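PDB 2Z73: rhodopsin from Todarodes pacificus, which detects light through bound 11-cis retinal, whose isomerization to all-trans switches on G-protein signalling that activates phospholipase C for vision at low light intensity. Local coordinates for residues 21-26 against 188-193; 57-62 against 68-73; 131-136 against 254-259; 196-201 against 283-288. All blocks are in the same frame, centred on the assembly; numbering follows the deposited sequence.

Contact 1 of 4, residues 21-26 against 188-193; sequences PHWREF and FDYISR. With RET (retinal), chain D.
The CD1 methyl of I191 touches both H22 and W23, and this apolar meeting carries most of the contact. It sits at the edge of the H22 imidazole, with I191 CD1 3.6 Å from H22 CD2, and comes obliquely to the indole, 3.6 Å from W23 CE2. Fully extended beyond CB (chi2 174°), the I191 chain pushes that methyl forward to both rings. H22 in turn lays its CD2 over the indole face. Between the aromatic groups the meeting is edge to edge: Y190 OH makes the nearest approach, 3.0 Å from W23 CZ2 at the indole edge, and the two side chains cross at about a right angle. The polar bonds run inside the loop or outward. D189 OD1 accepts from I191 N (3.0 Å) and S192 N, both from the same face of the carboxylate, making an Asx turn, while D189 OD2 takes S192 OG at 2.7 Å on its syn side; this probably helps hold the turn that carries I191. Y190 OH bonds to E180, and H22 NE2 to V292 O. Retinal lies at the other end of the loop, its C19 3.6 Å from F188 CD2. The N-terminal helix 21-24 thus packs on the chain between strand 186-188, paired with strand 177-179, and helix 195-224, with Y190 resting on helices 246-286 and 294-306.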
# COMPACT_ATOMS: atom_id res chain seq x y z
N PRO A 21 25.79 17.46 4.22
CA PRO A 21 27.14 17.35 3.68
C PRO A 21 27.36 16.05 2.90
O PRO A 21 28.05 16.03 1.88
CB PRO A 21 28.00 17.42 4.93
CG PRO A 21 27.24 18.35 5.79
CD PRO A 21 25.83 17.84 5.64
N HIS A 22 26.76 14.98 3.38
CA HIS A 22 26.91 13.69 2.73
C HIS A 22 26.55 13.68 1.26
O HIS A 22 27.25 13.06 0.46
CB HIS A 22 26.08 12.62 3.43
CG HIS A 22 26.03 11.34 2.67
ND1 HIS A 22 27.17 10.69 2.26
CD2 HIS A 22 24.99 10.62 2.19
CE1 HIS A 22 26.84 9.61 1.57
NE2 HIS A 22 25.52 9.55 1.51
N TRP A 23 25.47 14.34 0.89
CA TRP A 23 25.06 14.37 -0.52
C TRP A 23 25.87 15.37 -1.32
O TRP A 23 25.86 15.36 -2.54
CB TRP A 23 23.56 14.71 -0.63
CG TRP A 23 22.64 13.78 0.11
CD1 TRP A 23 21.84 14.10 1.17
CD2 TRP A 23 22.42 12.39 -0.14
NE1 TRP A 23 21.14 13.00 1.59
CE2 TRP A 23 21.48 11.93 0.81
CE3 TRP A 23 22.94 11.48 -1.07
CZ2 TRP A 23 21.04 10.61 0.85
CZ3 TRP A 23 22.50 10.16 -1.03
CH2 TRP A 23 21.56 9.73 -0.07
N ARG A 24 26.59 16.23 -0.61
CA ARG A 24 27.39 17.27 -1.24
C ARG A 24 28.73 16.84 -1.78
O ARG A 24 29.31 17.52 -2.62
CB ARG A 24 27.57 18.40 -0.23
CG ARG A 24 26.26 19.05 0.14
CD ARG A 24 26.20 19.54 1.56
NE ARG A 24 27.14 20.61 1.84
CZ ARG A 24 26.98 21.50 2.82
NH1 ARG A 24 25.91 21.45 3.61
NH2 ARG A 24 27.91 22.43 3.03
N GLU A 25 29.25 15.71 -1.32
CA GLU A 25 30.55 15.27 -1.78
C GLU A 25 30.51 14.55 -3.13
O GLU A 25 31.55 14.28 -3.72
CB GLU A 25 31.20 14.37 -0.73
CG GLU A 25 30.71 12.95 -0.76
CD GLU A 25 31.17 12.17 0.43
OE1 GLU A 25 31.37 10.95 0.30
OE2 GLU A 25 31.32 12.78 1.51
N PHE A 26 29.32 14.25 -3.62
CA PHE A 26 29.22 13.53 -4.88
C PHE A 26 29.16 14.42 -6.10
O PHE A 26 28.84 15.60 -6.00
CB PHE A 26 27.99 12.62 -4.86
CG PHE A 26 28.00 11.64 -3.72
CD1 PHE A 26 28.79 10.49 -3.77
CD2 PHE A 26 27.25 11.89 -2.57
CE1 PHE A 26 28.82 9.60 -2.70
CE2 PHE A 26 27.28 11.00 -1.50
CZ PHE A 26 28.07 9.86 -1.57
N PHE A 188 12.60 11.55 4.98
CA PHE A 188 13.06 11.82 6.34
C PHE A 188 14.58 11.76 6.38
O PHE A 188 15.22 11.32 5.43
CB PHE A 188 12.45 10.84 7.33
CG PHE A 188 12.79 9.40 7.06
CD1 PHE A 188 13.69 8.71 7.88
CD2 PHE A 188 12.20 8.72 6.01
CE1 PHE A 188 13.99 7.37 7.66
CE2 PHE A 188 12.49 7.37 5.78
CZ PHE A 188 13.39 6.70 6.60
N ASP A 189 15.17 12.23 7.47
CA ASP A 189 16.62 12.23 7.62
C ASP A 189 17.12 10.92 8.25
O ASP A 189 16.94 10.68 9.45
CB ASP A 189 17.04 13.43 8.47
CG ASP A 189 18.53 13.65 8.47
OD1 ASP A 189 19.25 12.89 7.79
OD2 ASP A 189 18.97 14.60 9.15
N TYR A 190 17.74 10.08 7.43
CA TYR A 190 18.27 8.79 7.89
C TYR A 190 19.79 8.86 7.99
O TYR A 190 20.45 7.85 8.24
CB TYR A 190 17.86 7.66 6.94
CG TYR A 190 18.05 7.98 5.47
CD1 TYR A 190 16.96 8.09 4.61
CD2 TYR A 190 19.33 8.17 4.94
CE1 TYR A 190 17.13 8.40 3.26
CE2 TYR A 190 19.51 8.48 3.60
CZ TYR A 190 18.40 8.59 2.76
OH TYR A 190 18.57 8.92 1.43
N ILE A 191 20.33 10.05 7.80
CA ILE A 191 21.77 10.25 7.88
C ILE A 191 22.20 10.74 9.27
O ILE A 191 23.01 10.10 9.94
CB ILE A 191 22.22 11.26 6.81
CG1 ILE A 191 21.94 10.68 5.42
CG2 ILE A 191 23.68 11.57 6.99
CD1 ILE A 191 22.21 11.65 4.28
N SER A 192 21.64 11.86 9.72
CA SER A 192 21.95 12.40 11.04
C SER A 192 21.78 11.31 12.09
O SER A 192 20.78 10.59 12.09
CB SER A 192 21.02 13.57 11.36
OG SER A 192 21.31 14.68 10.54
N ARG A 193 22.75 11.20 12.99
CA ARG A 193 22.71 10.16 14.02
C ARG A 193 22.52 10.61 15.46
O ARG A 193 22.89 9.88 16.39
CB ARG A 193 23.97 9.31 13.92
CG ARG A 193 24.17 8.73 12.55
CD ARG A 193 25.25 7.69 12.55
NE ARG A 193 25.38 7.03 11.26
CZ ARG A 193 26.22 6.03 11.03
NH1 ARG A 193 26.29 5.48 9.83
NH2 ARG A 193 26.99 5.58 12.01
C1 RET D . 10.28 2.84 6.33
C2 RET D . 10.27 1.30 6.13
C3 RET D . 9.40 0.79 4.99
C4 RET D . 7.96 1.34 5.05
C5 RET D . 7.92 2.86 5.28
C6 RET D . 8.95 3.55 5.85
C7 RET D . 8.90 5.06 6.05
C8 RET D . 8.99 6.01 5.02
C9 RET D . 8.89 7.48 5.02
C10 RET D . 9.00 8.01 3.79
C11 RET D . 8.89 9.38 3.33
C12 RET D . 9.02 9.84 2.05
C13 RET D . 9.42 9.23 0.73
C14 RET D . 9.36 9.98 -0.42
C15 RET D . 9.74 9.47 -1.74
C16 RET D . 10.55 3.15 7.81
C17 RET D . 11.54 3.36 5.56
C18 RET D . 6.61 3.41 4.78
C19 RET D . 8.64 8.24 6.31
C20 RET D . 9.89 7.76 0.75

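Contact 2 of 4, residues 57-62 against 68-73; sequences YLFTKT and PANMFI. With BOG (octyl beta-D-glucopyranoside), chain C; PLM (palmitic acid), chain E.
F59 and N70 make the nearest backbone approach, their CA atoms 7.4 Å apart, near the cytoplasmic end of helix 31-61 and the first turn of helix 70-87, with a short cytoplasmic loop between. The F59 ring projects from the first helix toward the second and meets two side chains one turn apart. I73 covers one face: its CG2 stands 3.9 Å from the ring centroid and only 5° off the normal, a CH-pi contact, while I73 CD1, on the same side but displaced past the ring, is 3.6 Å from F59 CE2. With chi1 -78° I73 turns CG2 over the ring centre, and its extended chain carries CD1 beyond it. At the edge comes N70, whose CG is 3.5 Å from F59 CE2 with the amide nearly perpendicular to the ring (83°). F322 of helix 320-329 also meets the F59 ring. Octyl glucoside borders the second helix, its C2' 3.5 Å from A69 CB and its C7' 3.6 Å from I73 CD1. Where the first helix ends, L58 O accepts from both T62 N and T62 OG1 (2.9 Å for the hydroxyl), on opposite faces of its carbonyl plane. These two segments therefore meet through a buried aromatic ring held by shape, with no polar bond between them, and the detergent tail lengthens the same apolar surface.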
# COMPACT_ATOMS: atom_id res chain seq x y z
N TYR A 57 -13.62 5.17 -7.48
CA TYR A 57 -14.85 5.45 -8.21
C TYR A 57 -15.73 4.21 -8.25
O TYR A 57 -16.85 4.23 -7.76
CB TYR A 57 -14.53 5.92 -9.64
CG TYR A 57 -15.74 6.19 -10.51
CD1 TYR A 57 -16.06 5.35 -11.58
CD2 TYR A 57 -16.58 7.29 -10.27
CE1 TYR A 57 -17.16 5.59 -12.37
CE2 TYR A 57 -17.69 7.53 -11.06
CZ TYR A 57 -17.97 6.67 -12.11
OH TYR A 57 -19.08 6.90 -12.91
N LEU A 58 -15.20 3.14 -8.84
CA LEU A 58 -15.94 1.88 -8.94
C LEU A 58 -16.40 1.29 -7.60
O LEU A 58 -17.56 0.88 -7.47
CB LEU A 58 -15.10 0.85 -9.70
CG LEU A 58 -15.48 0.58 -11.17
CD1 LEU A 58 -15.99 1.85 -11.83
CD2 LEU A 58 -14.27 0.03 -11.91
N PHE A 59 -15.52 1.25 -6.60
CA PHE A 59 -15.92 0.69 -5.32
C PHE A 59 -16.97 1.48 -4.56
O PHE A 59 -17.84 0.89 -3.91
CB PHE A 59 -14.69 0.43 -4.43
CG PHE A 59 -14.08 -0.95 -4.60
CD1 PHE A 59 -13.27 -1.24 -5.69
CD2 PHE A 59 -14.35 -1.95 -3.68
CE1 PHE A 59 -12.72 -2.52 -5.85
CE2 PHE A 59 -13.82 -3.23 -3.83
CZ PHE A 59 -13.00 -3.52 -4.92
N THR A 60 -16.93 2.81 -4.62
CA THR A 60 -17.94 3.60 -3.92
C THR A 60 -19.27 3.64 -4.68
O THR A 60 -20.30 3.93 -4.08
CB THR A 60 -17.51 5.07 -3.70
OG1 THR A 60 -16.98 5.60 -4.91
CG2 THR A 60 -16.47 5.17 -2.60
N LYS A 61 -19.25 3.33 -5.97
CA LYS A 61 -20.47 3.41 -6.75
C LYS A 61 -21.12 2.11 -7.24
O LYS A 61 -22.24 2.14 -7.76
CB LYS A 61 -20.24 4.35 -7.94
CG LYS A 61 -19.95 5.78 -7.50
CD LYS A 61 -21.07 6.32 -6.62
CE LYS A 61 -20.70 7.65 -5.99
NZ LYS A 61 -21.79 8.17 -5.11
N THR A 62 -20.43 0.99 -7.08
CA THR A 62 -21.01 -0.28 -7.51
C THR A 62 -21.73 -0.93 -6.34
O THR A 62 -21.23 -0.91 -5.22
CB THR A 62 -19.94 -1.23 -8.05
OG1 THR A 62 -19.30 -0.63 -9.18
CG2 THR A 62 -20.56 -2.54 -8.45
N PRO A 68 -18.84 -3.47 4.00
CA PRO A 68 -17.98 -2.69 4.88
C PRO A 68 -16.47 -2.86 4.69
O PRO A 68 -15.74 -1.88 4.63
CB PRO A 68 -18.44 -3.11 6.27
CG PRO A 68 -19.90 -3.31 6.07
CD PRO A 68 -19.93 -4.11 4.77
N ALA A 69 -16.00 -4.10 4.61
CA ALA A 69 -14.57 -4.37 4.44
C ALA A 69 -13.97 -3.62 3.24
O ALA A 69 -12.84 -3.16 3.30
CB ALA A 69 -14.34 -5.87 4.27
N ASN A 70 -14.74 -3.51 2.16
CA ASN A 70 -14.30 -2.82 0.96
C ASN A 70 -13.92 -1.38 1.23
O ASN A 70 -13.26 -0.74 0.41
CB ASN A 70 -15.38 -2.89 -0.11
CG ASN A 70 -15.38 -4.19 -0.85
OD1 ASN A 70 -16.28 -4.47 -1.63
ND2 ASN A 70 -14.34 -4.98 -0.64
N MET A 71 -14.36 -0.86 2.37
CA MET A 71 -14.02 0.50 2.76
C MET A 71 -12.49 0.55 2.89
O MET A 71 -11.86 1.53 2.48
CB MET A 71 -14.69 0.85 4.10
CG MET A 71 -16.19 1.13 4.00
SD MET A 71 -17.03 1.31 5.62
CE MET A 71 -16.04 2.69 6.34
N PHE A 72 -11.91 -0.52 3.44
CA PHE A 72 -10.46 -0.60 3.60
C PHE A 72 -9.81 -0.45 2.23
O PHE A 72 -8.83 0.27 2.08
CB PHE A 72 -10.02 -1.95 4.20
CG PHE A 72 -10.55 -2.21 5.58
CD1 PHE A 72 -10.60 -1.21 6.54
CD2 PHE A 72 -10.99 -3.49 5.93
CE1 PHE A 72 -11.10 -1.47 7.83
CE2 PHE A 72 -11.49 -3.75 7.21
CZ PHE A 72 -11.54 -2.75 8.16
N ILE A 73 -10.37 -1.13 1.23
CA ILE A 73 -9.85 -1.06 -0.14
C ILE A 73 -9.88 0.38 -0.63
O ILE A 73 -8.93 0.86 -1.25
CB ILE A 73 -10.67 -1.94 -1.12
CG1 ILE A 73 -10.29 -3.41 -0.96
CG2 ILE A 73 -10.42 -1.51 -2.56
CD1 ILE A 73 -11.09 -4.36 -1.86
C1 BOG C . -17.20 -9.80 0.42
O1 BOG C . -15.91 -9.82 0.85
C2 BOG C . -17.12 -10.77 -0.74
O2 BOG C . -16.19 -10.34 -1.80
C3 BOG C . -18.51 -10.77 -1.19
O3 BOG C . -18.45 -11.67 -2.24
C4 BOG C . -19.47 -11.22 -0.02
O4 BOG C . -20.79 -11.23 -0.44
C5 BOG C . -19.49 -10.25 1.09
O5 BOG C . -18.14 -10.26 1.51
C6 BOG C . -20.44 -10.71 2.28
O6 BOG C . -20.43 -9.64 3.37
C1' BOG C . -15.72 -8.46 1.13
C2' BOG C . -14.51 -8.50 1.91
C3' BOG C . -13.62 -7.58 1.14
C4' BOG C . -12.37 -8.25 1.29
C5' BOG C . -11.38 -7.23 0.85
C6' BOG C . -10.32 -8.06 0.38
C7' BOG C . -9.37 -7.06 -0.12
C8' BOG C . -8.68 -7.80 -1.13
C1 PLM E . -19.27 10.66 -4.16
O2 PLM E . -19.76 11.24 -5.13
C2 PLM E . -18.11 9.69 -4.39
C3 PLM E . -16.82 10.09 -3.67
C4 PLM E . -15.67 10.24 -4.66
C5 PLM E . -14.35 10.35 -3.96
C6 PLM E . -13.25 10.51 -4.98
C7 PLM E . -12.03 11.14 -4.35
C8 PLM E . -10.89 11.34 -5.36
C9 PLM E . -9.54 11.54 -4.66
CA PLM E . -9.21 13.00 -4.45
CB PLM E . -8.28 13.17 -3.27
CC PLM E . -7.62 14.53 -3.27
CD PLM E . -6.70 14.69 -2.08
CE PLM E . -5.37 15.26 -2.50
CF PLM E . -5.08 16.61 -1.86
CG PLM E . -3.73 17.16 -2.31

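Contact 3 of 4, residues 131-136 against 254-259; sequences IDRYNV and NAEMRL. With BOG (octyl beta-D-glucopyranoside), chain C.
R133 and E256 join across the contact by a salt bridge that is also a fork of hydrogen bonds. R133 grips end-on with NH1 and NH2, both to E256 OE2, at 2.8 Å from NH1 and 3.1 Å from NH2, within the guanidinium plane but with the carboxylate turned well out of it. A weak bond from NH1 to E256 O adds to the grip. R133 NH2 is shared: it also holds D132 OD1 at 2.7 Å, at the NE/NH2 edge, so two acids divide the arginine between them; bends at chi2 (-58°) and chi3 (75°) fold its chain into that position. E256 OE1 has a second cationic partner in K146, which probably helps keep the glutamate ionised. Apolar packing flanks the charges: V136 CG2 lies 3.6 Å from E256 CD, V136 CG1 leans over the rim of one guanidinium face, and octyl glucoside C4' covers the centre of the opposite face. The helix segments run nearly antiparallel (156°), with axes 10.4 Å apart. D132, R133 and Y134 form the DRY triplet of class A receptors, and its arginine bonded to an acid of the sixth helix is the cytoplasmic ionic lock associated with the inactive state.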
# COMPACT_ATOMS: atom_id res chain seq x y z
N ILE A 131 -7.05 -8.47 9.04
CA ILE A 131 -7.85 -8.80 10.21
C ILE A 131 -9.22 -9.29 9.78
O ILE A 131 -9.75 -10.27 10.30
CB ILE A 131 -8.00 -7.59 11.12
CG1 ILE A 131 -6.63 -7.17 11.65
CG2 ILE A 131 -8.94 -7.90 12.25
CD1 ILE A 131 -6.66 -5.97 12.56
N ASP A 132 -9.80 -8.58 8.81
CA ASP A 132 -11.11 -8.95 8.29
C ASP A 132 -11.00 -10.35 7.72
O ASP A 132 -11.87 -11.19 7.94
CB ASP A 132 -11.55 -7.97 7.21
CG ASP A 132 -12.74 -8.47 6.43
OD1 ASP A 132 -12.57 -8.87 5.27
OD2 ASP A 132 -13.85 -8.46 7.00
N ARG A 133 -9.91 -10.60 6.99
CA ARG A 133 -9.68 -11.91 6.39
C ARG A 133 -9.66 -12.99 7.47
O ARG A 133 -10.23 -14.07 7.29
CB ARG A 133 -8.37 -11.91 5.61
CG ARG A 133 -8.39 -11.09 4.32
CD ARG A 133 -9.48 -11.54 3.36
NE ARG A 133 -10.81 -11.10 3.80
CZ ARG A 133 -11.96 -11.51 3.28
NH1 ARG A 133 -11.99 -12.40 2.29
NH2 ARG A 133 -13.10 -11.04 3.76
N TYR A 134 -9.01 -12.70 8.59
CA TYR A 134 -8.93 -13.65 9.69
C TYR A 134 -10.30 -13.93 10.31
O TYR A 134 -10.55 -15.04 10.77
CB TYR A 134 -7.99 -13.13 10.78
CG TYR A 134 -8.16 -13.83 12.11
CD1 TYR A 134 -8.73 -13.17 13.20
CD2 TYR A 134 -7.76 -15.15 12.28
CE1 TYR A 134 -8.89 -13.82 14.42
CE2 TYR A 134 -7.91 -15.81 13.48
CZ TYR A 134 -8.48 -15.14 14.56
OH TYR A 134 -8.64 -15.79 15.76
N ASN A 135 -11.17 -12.92 10.34
CA ASN A 135 -12.50 -13.10 10.93
C ASN A 135 -13.44 -13.90 10.02
O ASN A 135 -14.34 -14.59 10.51
CB ASN A 135 -13.15 -11.76 11.24
CG ASN A 135 -12.67 -11.17 12.55
OD1 ASN A 135 -12.69 -11.84 13.58
ND2 ASN A 135 -12.26 -9.91 12.53
N VAL A 136 -13.24 -13.80 8.72
CA VAL A 136 -14.09 -14.52 7.79
C VAL A 136 -13.50 -15.87 7.37
O VAL A 136 -14.24 -16.82 7.15
CB VAL A 136 -14.39 -13.67 6.52
CG1 VAL A 136 -13.09 -13.25 5.85
CG2 VAL A 136 -15.25 -14.46 5.54
N ASN A 254 -14.45 -20.20 -1.10
CA ASN A 254 -13.56 -20.03 -2.24
C ASN A 254 -13.43 -18.54 -2.54
O ASN A 254 -12.33 -18.00 -2.67
CB ASN A 254 -14.11 -20.73 -3.49
CG ASN A 254 -13.90 -22.23 -3.46
OD1 ASN A 254 -14.50 -22.93 -2.66
ND2 ASN A 254 -13.05 -22.72 -4.35
N ALA A 255 -14.59 -17.89 -2.65
CA ALA A 255 -14.67 -16.47 -2.93
C ALA A 255 -13.85 -15.67 -1.91
O ALA A 255 -13.05 -14.82 -2.29
CB ALA A 255 -16.12 -16.02 -2.91
N GLU A 256 -14.06 -15.95 -0.63
CA GLU A 256 -13.33 -15.25 0.42
C GLU A 256 -11.84 -15.57 0.34
O GLU A 256 -10.99 -14.68 0.45
CB GLU A 256 -13.87 -15.66 1.79
CG GLU A 256 -15.34 -15.36 1.98
CD GLU A 256 -15.65 -13.87 1.97
OE1 GLU A 256 -16.84 -13.52 1.91
OE2 GLU A 256 -14.70 -13.06 2.04
N MET A 257 -11.53 -16.85 0.14
CA MET A 257 -10.15 -17.29 0.04
C MET A 257 -9.42 -16.52 -1.04
O MET A 257 -8.29 -16.07 -0.85
CB MET A 257 -10.09 -18.79 -0.27
CG MET A 257 -8.68 -19.39 -0.28
SD MET A 257 -7.82 -19.28 1.31
CE MET A 257 -6.34 -18.43 0.84
N ARG A 258 -10.08 -16.37 -2.19
CA ARG A 258 -9.46 -15.64 -3.30
C ARG A 258 -9.08 -14.22 -2.90
O ARG A 258 -8.00 -13.75 -3.24
CB ARG A 258 -10.40 -15.59 -4.51
CG ARG A 258 -9.69 -15.10 -5.75
CD ARG A 258 -10.60 -14.99 -6.95
NE ARG A 258 -9.86 -14.62 -8.15
CZ ARG A 258 -9.31 -15.48 -9.00
NH1 ARG A 258 -8.64 -15.04 -10.05
NH2 ARG A 258 -9.44 -16.78 -8.80
N LEU A 259 -9.98 -13.54 -2.19
CA LEU A 259 -9.73 -12.18 -1.75
C LEU A 259 -8.57 -12.16 -0.75
O LEU A 259 -7.74 -11.25 -0.77
CB LEU A 259 -10.98 -11.58 -1.10
CG LEU A 259 -12.08 -10.90 -1.94
CD1 LEU A 259 -11.45 -9.81 -2.80
CD2 LEU A 259 -12.80 -11.91 -2.82
C1 BOG C . -17.20 -9.80 0.42
O1 BOG C . -15.91 -9.82 0.85
C2 BOG C . -17.12 -10.77 -0.74
O2 BOG C . -16.19 -10.34 -1.80
C3 BOG C . -18.51 -10.77 -1.19
O3 BOG C . -18.45 -11.67 -2.24
C4 BOG C . -19.47 -11.22 -0.02
O4 BOG C . -20.79 -11.23 -0.44
C5 BOG C . -19.49 -10.25 1.09
O5 BOG C . -18.14 -10.26 1.51
C6 BOG C . -20.44 -10.71 2.28
O6 BOG C . -20.43 -9.64 3.37
C1' BOG C . -15.72 -8.46 1.13
C2' BOG C . -14.51 -8.50 1.91
C3' BOG C . -13.62 -7.58 1.14
C4' BOG C . -12.37 -8.25 1.29
C5' BOG C . -11.38 -7.23 0.85
C6' BOG C . -10.32 -8.06 0.38
C7' BOG C . -9.37 -7.06 -0.12
C8' BOG C . -8.68 -7.80 -1.13

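Contact 4 of 4, residues 196-201 against 283-288; sequences TTRSNI and LAQFGP
R198 holds Q285 side-on with two nitrogens, each to a different oxygen. NE donates to Q285 OE1 (3.1 Å), approaching from above the amide plane, and NH2 reaches Q285 O at 2.8 Å, nearly in line with the C=O but bent at the hydrogen. Guanidinium and amide planes stand 89° apart. F286 leans on the same group: its CE2 lies over one guanidinium face, 3.3 Å from R198 CZ, toward the rim and with the two planes well tilted, so this is not a flat stack. Below the polar grip, I201 CD1 packs 3.6 Å from Q285 CD. In the next shell Q285 CG, anti to the backbone N (chi1 174°), lies over the F286 ring, and the bend at chi2 (69°) turns the amide to the arginine. Its NE2 bonds to S192 O and Y190 O, fixing the amide's rotation and leaving OE1 turned to R198. R193 also donates to A284 O and G287 O. The extracellular ends of the fifth and sixth transmembrane helices are thus tied together in the seven-helix bundle, close to the retinal pocket, with the side chain of I201 about 7 Å from the retinal.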
# COMPACT_ATOMS: atom_id res chain seq x y z
N THR A 196 17.78 12.34 19.04
CA THR A 196 16.47 12.69 18.51
C THR A 196 16.15 11.99 17.20
O THR A 196 15.19 11.23 17.11
CB THR A 196 16.36 14.22 18.28
OG1 THR A 196 16.71 14.91 19.49
CG2 THR A 196 14.93 14.59 17.87
N THR A 197 16.97 12.24 16.18
CA THR A 197 16.76 11.65 14.87
C THR A 197 16.68 10.13 14.89
O THR A 197 15.81 9.53 14.26
CB THR A 197 17.87 12.04 13.88
OG1 THR A 197 18.02 13.47 13.85
CG2 THR A 197 17.53 11.53 12.49
N ARG A 198 17.60 9.51 15.63
CA ARG A 198 17.64 8.05 15.70
C ARG A 198 16.43 7.42 16.36
O ARG A 198 15.99 6.35 15.95
CB ARG A 198 18.92 7.60 16.43
CG ARG A 198 19.07 6.09 16.54
CD ARG A 198 20.49 5.71 16.94
NE ARG A 198 21.41 5.80 15.81
CZ ARG A 198 22.71 5.54 15.88
NH1 ARG A 198 23.24 5.17 17.04
NH2 ARG A 198 23.48 5.63 14.80
N SER A 199 15.88 8.08 17.38
CA SER A 199 14.70 7.55 18.06
C SER A 199 13.50 7.61 17.13
O SER A 199 12.69 6.67 17.08
CB SER A 199 14.40 8.35 19.34
OG SER A 199 14.33 9.74 19.09
N ASN A 200 13.38 8.70 16.37
CA ASN A 200 12.28 8.84 15.44
C ASN A 200 12.40 7.78 14.34
O ASN A 200 11.40 7.23 13.91
CB ASN A 200 12.27 10.24 14.83
CG ASN A 200 11.05 10.47 13.96
OD1 ASN A 200 11.16 10.61 12.74
ND2 ASN A 200 9.88 10.52 14.59
N ILE A 201 13.62 7.51 13.90
CA ILE A 201 13.81 6.47 12.88
C ILE A 201 13.38 5.14 13.47
O ILE A 201 12.59 4.41 12.87
CB ILE A 201 15.28 6.35 12.44
CG1 ILE A 201 15.69 7.58 11.63
CG2 ILE A 201 15.47 5.08 11.63
CD1 ILE A 201 17.11 7.55 11.15
N LEU A 283 21.41 1.41 6.69
CA LEU A 283 22.86 1.40 6.52
C LEU A 283 23.38 2.81 6.77
O LEU A 283 24.40 3.00 7.43
CB LEU A 283 23.24 0.96 5.10
CG LEU A 283 23.35 -0.53 4.79
CD1 LEU A 283 22.11 -1.29 5.28
CD2 LEU A 283 23.53 -0.70 3.29
N ALA A 284 22.67 3.79 6.24
CA ALA A 284 23.08 5.18 6.38
C ALA A 284 23.01 5.64 7.83
O ALA A 284 23.75 6.53 8.25
CB ALA A 284 22.20 6.07 5.51
N GLN A 285 22.13 5.03 8.61
CA GLN A 285 21.97 5.43 10.01
C GLN A 285 22.75 4.55 10.98
O GLN A 285 23.01 4.95 12.12
CB GLN A 285 20.48 5.40 10.37
CG GLN A 285 20.17 5.66 11.85
CD GLN A 285 20.45 7.09 12.27
OE1 GLN A 285 20.27 7.44 13.43
NE2 GLN A 285 20.89 7.91 11.33
N PHE A 286 23.13 3.35 10.54
CA PHE A 286 23.85 2.43 11.40
C PHE A 286 25.08 1.78 10.80
O PHE A 286 25.92 1.25 11.53
CB PHE A 286 22.91 1.32 11.87
CG PHE A 286 21.81 1.79 12.77
CD1 PHE A 286 20.48 1.52 12.45
CD2 PHE A 286 22.09 2.47 13.95
CE1 PHE A 286 19.46 1.90 13.30
CE2 PHE A 286 21.07 2.86 14.80
CZ PHE A 286 19.75 2.57 14.48
N GLY A 287 25.20 1.81 9.47
CA GLY A 287 26.35 1.19 8.83
C GLY A 287 27.24 2.10 8.03
O GLY A 287 27.38 3.29 8.34
N PRO A 288 27.89 1.57 6.98
CA PRO A 288 28.79 2.32 6.10
C PRO A 288 28.09 3.39 5.27
O PRO A 288 27.59 3.12 4.17
CB PRO A 288 29.39 1.23 5.21
CG PRO A 288 29.31 0.01 6.05
CD PRO A 288 27.95 0.13 6.68

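How the contacts relate
Contacts 1 and 4 lie on the extracellular side, contacts 2 and 3 on the cytoplasmic side, on opposite sides of the chain's centre. Contacts 1, 2 and 3 are buried; contact 4 is partly open, through F286. The outer pair touch, D189 O of contact 1 lying 3.2 Å from T197 CG2 of contact 4, and the inner pair meet where A69 packs on D132, with octyl glucoside bordering both. Helix 246-286 serves contacts 3 and 4, whose centres are about 38 Å apart, and offers residues gripped by arginines of two other helices: charged E256 on the cytoplasmic side, neutral Q285 on the extracellular side. Contacts 1 and 2 rely on aromatic and aliphatic packing instead.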